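PDB 6JOO: CRISPR-associated protein,CRISPR-associated endonuclease Cas9 from Corynebacterium diphtheriae, which binds a guide RNA and uses it to recognise and cut matching foreign DNA in the CRISPR adaptive immune defence against mobile genetic elements. Local coordinates for residues D820-V825 with I845-V850; S857-R862 with P890-L895; L861-M866 with S880-R885. One frame throughout, in Å; residues are numbered along the deposited sequence.

Contact 1: D820-V825 with I845-V850; sequences DDELVV and IRRWRV. With nucleotides of chain B.
Asp820 runs alongside Arg849, both side chains heading the same way, at one end of an antiparallel strand pair. With CG set beside the backbone N (chi1 -77°), CB and CG of Asp820 both face N2 of G77 of chain B, and the carboxylate then forks. OD1 rests 3.5 Å from CD of Arg849, touching the arm of an arginine whose head pairs with Asp851; OD2 accepts a hydrogen bond from N2 of G77 of chain B at 2.8 Å. Behind it, Asp820 N bonds to Val850 O, and Val850 N bonds to Asp821 O. Further along, Leu823 and Trp848 form a hydrogen-bonded pair, with Leu823 N 2.7 Å from Trp848 O. On their face of the sheet, CD1 of Leu823 packs on CG2 of Val850 (3.8 Å), while CB of Val825 meets CD1 of Trp848 at 3.7 Å. The face of Glu822, Val824 and Arg847 carries charge: OE2 of Glu822 pairs chiefly with Arg906 and makes only a long salt bridge to NH2 of Arg847 (3.7 Å). Strand 822-824 is the middle strand of the antiparallel sheet in the C-terminal domain, between 902-904 and 847-855, and helix 833-842 lies in the connection joining the two strands.

Contact 2: S857-R862 with P890-L895; sequences SKLRLR and PAVNKL. With nucleotides of chain C; nucleotides of chain D.
Leu895 lays its CD2 methyl across the end of Leu859, 3.6 Å from CD1, the two side chains crossing at about a right angle. The same CD2 meets CD1 of Leu861 tip to tip at 4.0 Å. Leu861 also receives the ring of Pro890, whose CG comes within 3.9 Å of its CD1, so the two strand leucines, two residues apart and on the same side, share a small apolar patch with the proline and the first turn of helix 892-898. CG2 of Val892 adds a looser contact with CG of Leu859.

The backbones meet beside this patch at a single bridge between Lys858 and Ala891. Val892 N donates to Ser857 O at 2.8 Å, and Leu859 N donates to Pro890 O at 3.0 Å, the latter almost in line with the carbonyl bond. Ala891 holds the N-cap position, and its O takes the Leu895 amide in the first turn. Its own N donates to OP2 of DA2 of chain D (3.1 Å). CG of Lys894 stands opposite the backbone N (chi1 -173°), and the chain runs out extended to bring NZ to OP1 of the same phosphate at 2.8 Å. This phosphate sits by the N-terminal end of helix 892-898, where the helix dipole would be expected to favour an anion.

The CB of Arg860 is directed away from 890-895. Its guanidinium has NE bonded to OP2 of DG3 of chain C, NH2 2.8 Å from N7 of that base, the DG2 phosphate of chain C over one face, and NH1 bonded to Pro886 O. The helix start and Lys894 thus serve chain D and the strand arginines chain C, as expected of the PAM-interacting C-terminal domain of Cas9.

Contact 3: L861-M866 with S880-R885; sequences LRPLQM and SKIIDR. With nucleotides of chain C.
Pro863 packs the tight part of this contact, its ring crossing Ile882 at about a right angle with CD 3.8 Å from CG2 of the isoleucine. CG of the proline also lies near CG1 of Ile883. Beyond the beta turn that starts at Pro863, the selenium of Met866, a selenomethionine, sits 3.8 Å from CD1 of Ile883 and finishes the apolar patch.

The other side is looser and polar, running out to the partly exposed Asp884 and Arg885. Here Arg862, extended from CG to NE, passes the carbonyls of Ile882 and Ile883 with its methylenes. Its NE and NH2 then give weak bonds, both well off straight, to Asp884 O at 3.2 and 3.0 Å. At the tip, NH1 and NH2 take OP1 and OP2 of DG2 of chain C, the NH1 to OP1 distance being 2.9 Å, and NH1 is also bridged to Asp851. Arg885 NH1 bonds to N7 of DG2 of chain C at 3.1 Å.

The weak carbonyl bonds and the Asp851 bridge probably orient the guanidinium for the phosphate, while Arg885 addresses the base, so this contact pairs recognition of a DNA phosphate with a contact to the guanine base edge.

In the fold
Contacts 1, 2 and 3 all lie in the C-terminal domain and meet at one sheet. Contact 1 joins neighbouring strands inside it, whereas contacts 2 and 3 both start from edge strand 858-863, sharing Leu861 and Arg862, and set it against successive helices, 892-898 and 877-884. Contact 1 is partly buried and held chiefly by regular backbone bonds; the other two are buried, with contact 2 relying on one backbone bridge and leucines, and contact 3 on proline, isoleucine and selenomethionine packing and weak arginine bonds. Backbone bonds from 847-850 to 862-864 tie contact 1 to both. Their nucleic acid partners differ too: the single-guide RNA (chain B) at contact 1, DNA at contacts 2 and 3.

Contact 1: D820-V825 with I845-V850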
# COMPACT_ATOMS: atom_id res chain seq x y z
N ASP A 820 -7.89 6.82 -17.44
CA ASP A 820 -8.38 8.08 -16.90
C ASP A 820 -8.06 9.27 -17.79
O ASP A 820 -8.08 10.42 -17.33
CB ASP A 820 -7.86 8.32 -15.47
CG ASP A 820 -8.61 7.49 -14.44
OD1 ASP A 820 -9.83 7.32 -14.62
OD2 ASP A 820 -7.98 6.99 -13.48
N ASP A 821 -7.74 9.03 -19.06
CA ASP A 821 -7.69 10.10 -20.04
C ASP A 821 -9.10 10.48 -20.47
O ASP A 821 -9.99 9.63 -20.56
CB ASP A 821 -6.86 9.70 -21.26
CG ASP A 821 -5.58 10.50 -21.39
OD1 ASP A 821 -5.54 11.64 -20.88
OD2 ASP A 821 -4.61 10.00 -22.00
N GLU A 822 -9.28 11.76 -20.74
CA GLU A 822 -10.57 12.32 -21.13
C GLU A 822 -10.65 12.43 -22.65
O GLU A 822 -9.74 12.95 -23.29
CB GLU A 822 -10.77 13.69 -20.49
CG GLU A 822 -11.96 14.48 -21.05
CD GLU A 822 -12.10 15.85 -20.42
OE1 GLU A 822 -11.38 16.13 -19.43
OE2 GLU A 822 -12.92 16.65 -20.91
N LEU A 823 -11.76 11.95 -23.21
CA LEU A 823 -12.01 12.02 -24.64
C LEU A 823 -13.25 12.86 -24.92
O LEU A 823 -14.19 12.88 -24.13
CB LEU A 823 -12.21 10.64 -25.25
CG LEU A 823 -11.14 9.58 -25.06
CD1 LEU A 823 -11.56 8.31 -25.78
CD2 LEU A 823 -9.80 10.08 -25.58
N VAL A 824 -13.23 13.54 -26.06
CA VAL A 824 -14.42 14.16 -26.63
C VAL A 824 -14.79 13.37 -27.87
O VAL A 824 -13.96 13.22 -28.78
CB VAL A 824 -14.19 15.65 -26.95
CG1 VAL A 824 -15.43 16.25 -27.58
CG2 VAL A 824 -13.82 16.40 -25.70
N VAL A 825 -16.01 12.83 -27.90
CA VAL A 825 -16.43 11.89 -28.94
C VAL A 825 -17.75 12.36 -29.54
O VAL A 825 -18.67 12.76 -28.81
CB VAL A 825 -16.58 10.46 -28.38
CG1 VAL A 825 -17.03 9.50 -29.47
CG2 VAL A 825 -15.27 9.99 -27.75
N ILE A 845 -24.03 12.44 -25.10
CA ILE A 845 -22.83 12.34 -24.27
C ILE A 845 -21.62 12.44 -25.19
O ILE A 845 -21.33 11.52 -25.95
CB ILE A 845 -22.80 11.03 -23.47
CG1 ILE A 845 -24.14 10.81 -22.75
CG2 ILE A 845 -21.65 11.04 -22.48
CD1 ILE A 845 -24.28 9.45 -22.12
N ARG A 846 -20.92 13.57 -25.12
CA ARG A 846 -19.74 13.77 -25.95
C ARG A 846 -18.44 13.76 -25.17
O ARG A 846 -17.37 13.74 -25.78
CB ARG A 846 -19.86 15.08 -26.75
CG ARG A 846 -20.11 16.31 -25.91
CD ARG A 846 -20.51 17.50 -26.78
NE ARG A 846 -19.47 17.86 -27.75
CZ ARG A 846 -18.54 18.78 -27.52
NH1 ARG A 846 -17.64 19.05 -28.46
NH2 ARG A 846 -18.51 19.43 -26.37
N ARG A 847 -18.49 13.76 -23.84
CA ARG A 847 -17.29 13.70 -23.00
C ARG A 847 -17.21 12.32 -22.35
O ARG A 847 -18.08 11.96 -21.54
CB ARG A 847 -17.29 14.81 -21.95
CG ARG A 847 -17.23 16.21 -22.53
CD ARG A 847 -16.49 17.16 -21.60
NE ARG A 847 -16.72 18.56 -21.96
CZ ARG A 847 -15.94 19.26 -22.78
NH1 ARG A 847 -16.24 20.52 -23.05
NH2 ARG A 847 -14.87 18.71 -23.32
N TRP A 848 -16.17 11.57 -22.68
CA TRP A 848 -15.99 10.21 -22.19
C TRP A 848 -14.63 10.07 -21.51
O TRP A 848 -13.73 10.89 -21.70
CB TRP A 848 -16.10 9.19 -23.33
CG TRP A 848 -17.45 9.16 -23.98
CD1 TRP A 848 -17.92 10.03 -24.92
CD2 TRP A 848 -18.51 8.23 -23.73
NE1 TRP A 848 -19.21 9.70 -25.27
CE2 TRP A 848 -19.59 8.60 -24.55
CE3 TRP A 848 -18.64 7.12 -22.89
CZ2 TRP A 848 -20.79 7.89 -24.56
CZ3 TRP A 848 -19.84 6.42 -22.90
CH2 TRP A 848 -20.90 6.81 -23.73
N ARG A 849 -14.51 9.02 -20.70
CA ARG A 849 -13.31 8.73 -19.93
C ARG A 849 -12.80 7.33 -20.27
O ARG A 849 -13.58 6.39 -20.42
CB ARG A 849 -13.58 8.83 -18.43
CG ARG A 849 -12.38 8.52 -17.55
CD ARG A 849 -12.78 8.35 -16.10
NE ARG A 849 -13.89 7.41 -15.95
CZ ARG A 849 -15.07 7.72 -15.44
NH1 ARG A 849 -16.02 6.79 -15.35
NH2 ARG A 849 -15.31 8.95 -15.01
N VAL A 850 -11.48 7.21 -20.38
CA VAL A 850 -10.84 5.94 -20.70
C VAL A 850 -10.63 5.17 -19.41
O VAL A 850 -9.78 5.54 -18.58
CB VAL A 850 -9.51 6.16 -21.44
CG1 VAL A 850 -8.80 4.83 -21.68
CG2 VAL A 850 -9.75 6.89 -22.75
P G B 77 1.16 11.40 -6.58
OP1 G B 77 2.52 11.62 -7.12
OP2 G B 77 0.10 12.43 -6.76
O5' G B 77 0.54 10.04 -7.16
C5' G B 77 1.32 9.18 -7.99
C4' G B 77 0.79 9.09 -9.40
O4' G B 77 -0.60 8.67 -9.38
C3' G B 77 0.84 10.38 -10.22
O3' G B 77 1.15 10.06 -11.58
C2' G B 77 -0.60 10.88 -10.15
O2' G B 77 -0.98 11.73 -11.21
C1' G B 77 -1.37 9.57 -10.16
N9 G B 77 -2.71 9.65 -9.59
C8 G B 77 -3.11 10.28 -8.44
N7 G B 77 -4.39 10.16 -8.22
C5 G B 77 -4.86 9.41 -9.29
C6 G B 77 -6.17 8.95 -9.59
O6 G B 77 -7.21 9.14 -8.95
N1 G B 77 -6.19 8.22 -10.77
C2 G B 77 -5.10 7.95 -11.56
N2 G B 77 -5.32 7.22 -12.67
N3 G B 77 -3.88 8.37 -11.29
C4 G B 77 -3.83 9.08 -10.15

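Contact 2: S857-R862 with P890-L895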
# COMPACT_ATOMS: atom_id res chain seq x y z
N SER A 857 -8.42 -4.49 -29.85
CA SER A 857 -9.07 -3.65 -30.86
C SER A 857 -10.22 -2.83 -30.30
O SER A 857 -10.93 -2.18 -31.07
CB SER A 857 -9.59 -4.53 -32.01
OG SER A 857 -10.39 -5.58 -31.51
N LYS A 858 -10.44 -2.84 -28.98
CA LYS A 858 -11.58 -2.19 -28.37
C LYS A 858 -11.13 -1.39 -27.16
O LYS A 858 -10.23 -1.80 -26.43
CB LYS A 858 -12.66 -3.18 -27.94
CG LYS A 858 -13.39 -3.83 -29.09
CD LYS A 858 -14.29 -4.96 -28.62
CE LYS A 858 -15.24 -5.38 -29.73
NZ LYS A 858 -14.53 -5.57 -31.03
N LEU A 859 -11.78 -0.25 -26.96
CA LEU A 859 -11.61 0.59 -25.78
C LEU A 859 -12.72 0.32 -24.78
O LEU A 859 -13.81 -0.13 -25.14
CB LEU A 859 -11.62 2.06 -26.17
CG LEU A 859 -10.27 2.70 -26.45
CD1 LEU A 859 -10.49 4.03 -27.14
CD2 LEU A 859 -9.54 2.89 -25.14
N ARG A 860 -12.45 0.63 -23.52
CA ARG A 860 -13.47 0.62 -22.47
C ARG A 860 -13.70 2.06 -22.04
O ARG A 860 -12.86 2.64 -21.34
CB ARG A 860 -13.05 -0.25 -21.28
CG ARG A 860 -14.19 -0.44 -20.28
CD ARG A 860 -13.70 -0.93 -18.92
NE ARG A 860 -13.23 -2.32 -18.95
CZ ARG A 860 -13.97 -3.36 -18.61
NH1 ARG A 860 -15.22 -3.19 -18.21
NH2 ARG A 860 -13.46 -4.59 -18.66
N LEU A 861 -14.83 2.62 -22.44
CA LEU A 861 -15.17 4.01 -22.16
C LEU A 861 -16.45 4.08 -21.34
O LEU A 861 -17.36 3.26 -21.49
CB LEU A 861 -15.35 4.82 -23.44
CG LEU A 861 -14.23 4.70 -24.47
CD1 LEU A 861 -14.52 5.60 -25.67
CD2 LEU A 861 -12.88 5.05 -23.85
N ARG A 862 -16.52 5.09 -20.48
CA ARG A 862 -17.67 5.39 -19.65
C ARG A 862 -17.93 6.90 -19.71
O ARG A 862 -17.02 7.67 -19.98
CB ARG A 862 -17.45 4.96 -18.20
CG ARG A 862 -17.49 3.45 -17.99
CD ARG A 862 -17.61 3.11 -16.51
NE ARG A 862 -17.61 1.67 -16.28
CZ ARG A 862 -16.52 0.96 -16.01
NH1 ARG A 862 -15.34 1.56 -15.94
NH2 ARG A 862 -16.61 -0.35 -15.81
N PRO A 890 -16.31 0.45 -27.65
CA PRO A 890 -16.23 0.70 -29.09
C PRO A 890 -14.98 0.12 -29.70
O PRO A 890 -13.95 -0.04 -29.04
CB PRO A 890 -16.22 2.23 -29.18
CG PRO A 890 -15.55 2.65 -27.92
CD PRO A 890 -15.93 1.64 -26.87
N ALA A 891 -15.07 -0.22 -30.98
CA ALA A 891 -13.88 -0.62 -31.72
C ALA A 891 -13.00 0.59 -31.98
O ALA A 891 -13.50 1.69 -32.27
CB ALA A 891 -14.27 -1.29 -33.04
N VAL A 892 -11.69 0.39 -31.88
CA VAL A 892 -10.75 1.50 -32.03
C VAL A 892 -10.84 2.09 -33.43
O VAL A 892 -10.85 3.32 -33.60
CB VAL A 892 -9.33 1.02 -31.70
CG1 VAL A 892 -8.28 1.96 -32.28
CG2 VAL A 892 -9.17 0.88 -30.19
N ASN A 893 -10.92 1.24 -34.45
CA ASN A 893 -10.96 1.74 -35.82
C ASN A 893 -12.27 2.47 -36.11
O ASN A 893 -12.27 3.52 -36.76
CB ASN A 893 -10.76 0.60 -36.82
CG ASN A 893 -10.71 1.09 -38.25
OD1 ASN A 893 -10.32 2.22 -38.51
ND2 ASN A 893 -11.12 0.24 -39.19
N LYS A 894 -13.39 1.93 -35.63
CA LYS A 894 -14.67 2.59 -35.85
C LYS A 894 -14.74 3.91 -35.10
O LYS A 894 -15.23 4.91 -35.64
CB LYS A 894 -15.82 1.67 -35.42
CG LYS A 894 -17.21 2.19 -35.75
CD LYS A 894 -18.28 1.30 -35.13
CE LYS A 894 -19.67 1.68 -35.63
NZ LYS A 894 -20.73 0.89 -34.93
N LEU A 895 -14.23 3.94 -33.87
CA LEU A 895 -14.33 5.13 -33.03
C LEU A 895 -13.52 6.29 -33.60
O LEU A 895 -14.01 7.42 -33.67
CB LEU A 895 -13.87 4.80 -31.61
CG LEU A 895 -13.70 5.96 -30.63
CD1 LEU A 895 -15.04 6.55 -30.26
CD2 LEU A 895 -12.95 5.51 -29.39
P DG C 2 -13.40 -1.47 -15.20
OP1 DG C 2 -13.03 -0.14 -15.71
OP2 DG C 2 -14.67 -2.10 -15.64
O5' DG C 2 -12.20 -2.50 -15.46
C5' DG C 2 -10.86 -2.07 -15.31
C4' DG C 2 -9.90 -3.24 -15.35
O4' DG C 2 -10.32 -4.23 -14.39
C3' DG C 2 -9.83 -3.98 -16.68
O3' DG C 2 -8.86 -3.37 -17.53
C2' DG C 2 -9.41 -5.37 -16.25
C1' DG C 2 -10.10 -5.53 -14.90
N9 DG C 2 -11.39 -6.23 -14.96
C8 DG C 2 -12.64 -5.67 -14.95
N7 DG C 2 -13.61 -6.54 -15.00
C5 DG C 2 -12.96 -7.77 -15.03
C6 DG C 2 -13.48 -9.08 -15.09
O6 DG C 2 -14.67 -9.43 -15.12
N1 DG C 2 -12.48 -10.04 -15.11
C2 DG C 2 -11.13 -9.76 -15.08
N2 DG C 2 -10.31 -10.82 -15.10
N3 DG C 2 -10.62 -8.54 -15.03
C4 DG C 2 -11.59 -7.59 -15.01
P DA D 2 -19.04 -1.43 -32.53
OP1 DA D 2 -19.87 -0.21 -32.52
OP2 DA D 2 -17.73 -1.46 -31.85
O5' DA D 2 -19.92 -2.62 -31.93
C5' DA D 2 -21.30 -2.71 -32.24
C4' DA D 2 -21.89 -3.97 -31.65
O4' DA D 2 -21.06 -5.10 -31.99
C3' DA D 2 -22.02 -3.98 -30.12
O3' DA D 2 -23.38 -4.14 -29.76
C2' DA D 2 -21.16 -5.15 -29.66
C1' DA D 2 -21.00 -6.00 -30.91
N9 DA D 2 -19.72 -6.70 -30.98
C8 DA D 2 -18.53 -6.16 -31.38
N7 DA D 2 -17.53 -7.01 -31.36
C5 DA D 2 -18.10 -8.19 -30.92
C6 DA D 2 -17.57 -9.47 -30.68
N6 DA D 2 -16.28 -9.78 -30.87
N1 DA D 2 -18.41 -10.43 -30.25
C2 DA D 2 -19.70 -10.12 -30.07
N3 DA D 2 -20.32 -8.95 -30.25
C4 DA D 2 -19.45 -8.02 -30.68
P DG C 3 -9.03 -3.40 -19.13
OP1 DG C 3 -7.94 -2.59 -19.72
OP2 DG C 3 -10.43 -3.04 -19.42
O5' DG C 3 -8.85 -4.95 -19.51
C5' DG C 3 -7.55 -5.53 -19.63
C4' DG C 3 -7.60 -7.05 -19.42
O4' DG C 3 -8.63 -7.36 -18.46
C3' DG C 3 -7.90 -7.87 -20.66
O3' DG C 3 -6.69 -8.40 -21.17
C2' DG C 3 -8.82 -9.00 -20.18
C1' DG C 3 -9.27 -8.56 -18.79
N9 DG C 3 -10.71 -8.34 -18.70
C8 DG C 3 -11.36 -7.14 -18.77
N7 DG C 3 -12.65 -7.24 -18.66
C5 DG C 3 -12.87 -8.61 -18.51
C6 DG C 3 -14.08 -9.33 -18.35
O6 DG C 3 -15.24 -8.88 -18.30
N1 DG C 3 -13.86 -10.69 -18.23
C2 DG C 3 -12.62 -11.29 -18.27
N2 DG C 3 -12.60 -12.62 -18.13
N3 DG C 3 -11.48 -10.63 -18.42
C4 DG C 3 -11.68 -9.30 -18.53

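Contact 3: L861-M866 with S880-R885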
# COMPACT_ATOMS: atom_id res chain seq x y z
N LEU A 861 -14.83 2.62 -22.44
CA LEU A 861 -15.17 4.01 -22.16
C LEU A 861 -16.45 4.08 -21.34
O LEU A 861 -17.36 3.26 -21.49
CB LEU A 861 -15.35 4.82 -23.44
CG LEU A 861 -14.23 4.70 -24.47
CD1 LEU A 861 -14.52 5.60 -25.67
CD2 LEU A 861 -12.88 5.05 -23.85
N ARG A 862 -16.52 5.09 -20.48
CA ARG A 862 -17.67 5.39 -19.65
C ARG A 862 -17.93 6.90 -19.71
O ARG A 862 -17.02 7.67 -19.98
CB ARG A 862 -17.45 4.96 -18.20
CG ARG A 862 -17.49 3.45 -17.99
CD ARG A 862 -17.61 3.11 -16.51
NE ARG A 862 -17.61 1.67 -16.28
CZ ARG A 862 -16.52 0.96 -16.01
NH1 ARG A 862 -15.34 1.56 -15.94
NH2 ARG A 862 -16.61 -0.35 -15.81
N PRO A 863 -19.18 7.30 -19.49
CA PRO A 863 -19.46 8.75 -19.47
C PRO A 863 -18.65 9.45 -18.39
O PRO A 863 -18.59 9.00 -17.24
CB PRO A 863 -20.97 8.80 -19.18
CG PRO A 863 -21.49 7.49 -19.66
CD PRO A 863 -20.40 6.50 -19.37
N LEU A 864 -18.01 10.56 -18.77
CA LEU A 864 -17.07 11.22 -17.86
C LEU A 864 -17.78 11.83 -16.66
O LEU A 864 -17.29 11.74 -15.53
CB LEU A 864 -16.29 12.30 -18.61
CG LEU A 864 -15.45 13.30 -17.80
CD1 LEU A 864 -14.39 12.58 -16.96
CD2 LEU A 864 -14.80 14.34 -18.70
N GLN A 865 -18.95 12.45 -16.87
CA GLN A 865 -19.60 13.27 -15.86
C GLN A 865 -20.64 12.50 -15.05
O GLN A 865 -21.48 13.14 -14.39
CB GLN A 865 -20.24 14.49 -16.52
CG GLN A 865 -19.26 15.40 -17.26
CD GLN A 865 -19.96 16.41 -18.15
OE1 GLN A 865 -21.13 16.24 -18.50
NE2 GLN A 865 -19.25 17.46 -18.53
N MSE A 866 -20.61 11.18 -15.06
CA MSE A 866 -21.66 10.42 -14.37
C MSE A 866 -21.11 9.39 -13.38
O MSE A 866 -20.00 8.89 -13.53
CB MSE A 866 -22.56 9.73 -15.38
CG MSE A 866 -23.25 10.70 -16.30
SE MSE A 866 -24.17 9.84 -17.77
CE MSE A 866 -24.15 11.35 -19.00
N SER A 880 -27.02 0.95 -16.52
CA SER A 880 -26.12 0.08 -15.77
C SER A 880 -25.06 -0.53 -16.68
O SER A 880 -23.92 -0.76 -16.26
CB SER A 880 -26.91 -1.02 -15.05
OG SER A 880 -27.34 -0.59 -13.77
N LYS A 881 -25.42 -0.81 -17.94
CA LYS A 881 -24.45 -1.35 -18.89
C LYS A 881 -23.39 -0.31 -19.24
O LYS A 881 -22.20 -0.64 -19.32
CB LYS A 881 -25.16 -1.84 -20.15
CG LYS A 881 -26.05 -3.06 -19.94
CD LYS A 881 -25.23 -4.31 -19.61
CE LYS A 881 -26.08 -5.39 -18.96
NZ LYS A 881 -26.65 -4.93 -17.66
N ILE A 882 -23.80 0.94 -19.45
CA ILE A 882 -22.87 1.94 -19.96
C ILE A 882 -22.09 2.61 -18.83
O ILE A 882 -20.90 2.92 -18.99
CB ILE A 882 -23.63 2.96 -20.82
CG1 ILE A 882 -24.12 2.31 -22.11
CG2 ILE A 882 -22.77 4.18 -21.14
CD1 ILE A 882 -23.01 1.69 -22.95
N ILE A 883 -22.72 2.83 -17.68
CA ILE A 883 -22.12 3.59 -16.59
C ILE A 883 -21.46 2.67 -15.56
O ILE A 883 -20.43 3.02 -14.99
CB ILE A 883 -23.18 4.50 -15.94
CG1 ILE A 883 -23.91 5.31 -17.02
CG2 ILE A 883 -22.53 5.42 -14.90
CD1 ILE A 883 -24.91 6.31 -16.46
N ASP A 884 -22.03 1.49 -15.31
CA ASP A 884 -21.52 0.61 -14.24
C ASP A 884 -20.59 -0.43 -14.82
O ASP A 884 -19.37 -0.42 -14.54
CB ASP A 884 -22.68 -0.03 -13.47
CG ASP A 884 -22.23 -0.80 -12.23
OD1 ASP A 884 -21.01 -0.89 -11.95
OD2 ASP A 884 -23.10 -1.34 -11.52
N ARG A 885 -21.11 -1.37 -15.60
CA ARG A 885 -20.31 -2.47 -16.09
C ARG A 885 -20.98 -3.06 -17.32
O ARG A 885 -22.19 -3.29 -17.31
CB ARG A 885 -20.13 -3.53 -14.99
CG ARG A 885 -19.39 -4.79 -15.41
CD ARG A 885 -19.30 -5.75 -14.25
NE ARG A 885 -18.53 -6.94 -14.61
CZ ARG A 885 -17.20 -7.01 -14.54
NH1 ARG A 885 -16.50 -5.97 -14.11
NH2 ARG A 885 -16.58 -8.13 -14.89
P DG C 2 -13.40 -1.47 -15.20
OP1 DG C 2 -13.03 -0.14 -15.71
OP2 DG C 2 -14.67 -2.10 -15.64
O5' DG C 2 -12.20 -2.50 -15.46
C5' DG C 2 -10.86 -2.07 -15.31
C4' DG C 2 -9.90 -3.24 -15.35
O4' DG C 2 -10.32 -4.23 -14.39
C3' DG C 2 -9.83 -3.98 -16.68
O3' DG C 2 -8.86 -3.37 -17.53
C2' DG C 2 -9.41 -5.37 -16.25
C1' DG C 2 -10.10 -5.53 -14.90
N9 DG C 2 -11.39 -6.23 -14.96
C8 DG C 2 -12.64 -5.67 -14.95
N7 DG C 2 -13.61 -6.54 -15.00
C5 DG C 2 -12.96 -7.77 -15.03
C6 DG C 2 -13.48 -9.08 -15.09
O6 DG C 2 -14.67 -9.43 -15.12
N1 DG C 2 -12.48 -10.04 -15.11
C2 DG C 2 -11.13 -9.76 -15.08
N2 DG C 2 -10.31 -10.82 -15.10
N3 DG C 2 -10.62 -8.54 -15.03
C4 DG C 2 -11.59 -7.59 -15.01
O5' DG C 1 -16.76 -2.59 -12.14
C5' DG C 1 -16.01 -1.53 -11.56
C4' DG C 1 -14.54 -1.87 -11.52
O4' DG C 1 -14.31 -2.91 -10.54
C3' DG C 1 -13.98 -2.41 -12.83
O3' DG C 1 -13.46 -1.35 -13.60
C2' DG C 1 -12.87 -3.35 -12.37
C1' DG C 1 -13.43 -3.89 -11.05
N9 DG C 1 -14.17 -5.14 -11.18
C8 DG C 1 -15.54 -5.31 -11.10
N7 DG C 1 -15.92 -6.55 -11.23
C5 DG C 1 -14.74 -7.25 -11.40
C6 DG C 1 -14.52 -8.64 -11.58
O6 DG C 1 -15.37 -9.55 -11.64
N1 DG C 1 -13.17 -8.94 -11.71
C2 DG C 1 -12.15 -8.02 -11.67
N2 DG C 1 -10.91 -8.50 -11.81
N3 DG C 1 -12.34 -6.71 -11.49
C4 DG C 1 -13.65 -6.41 -11.36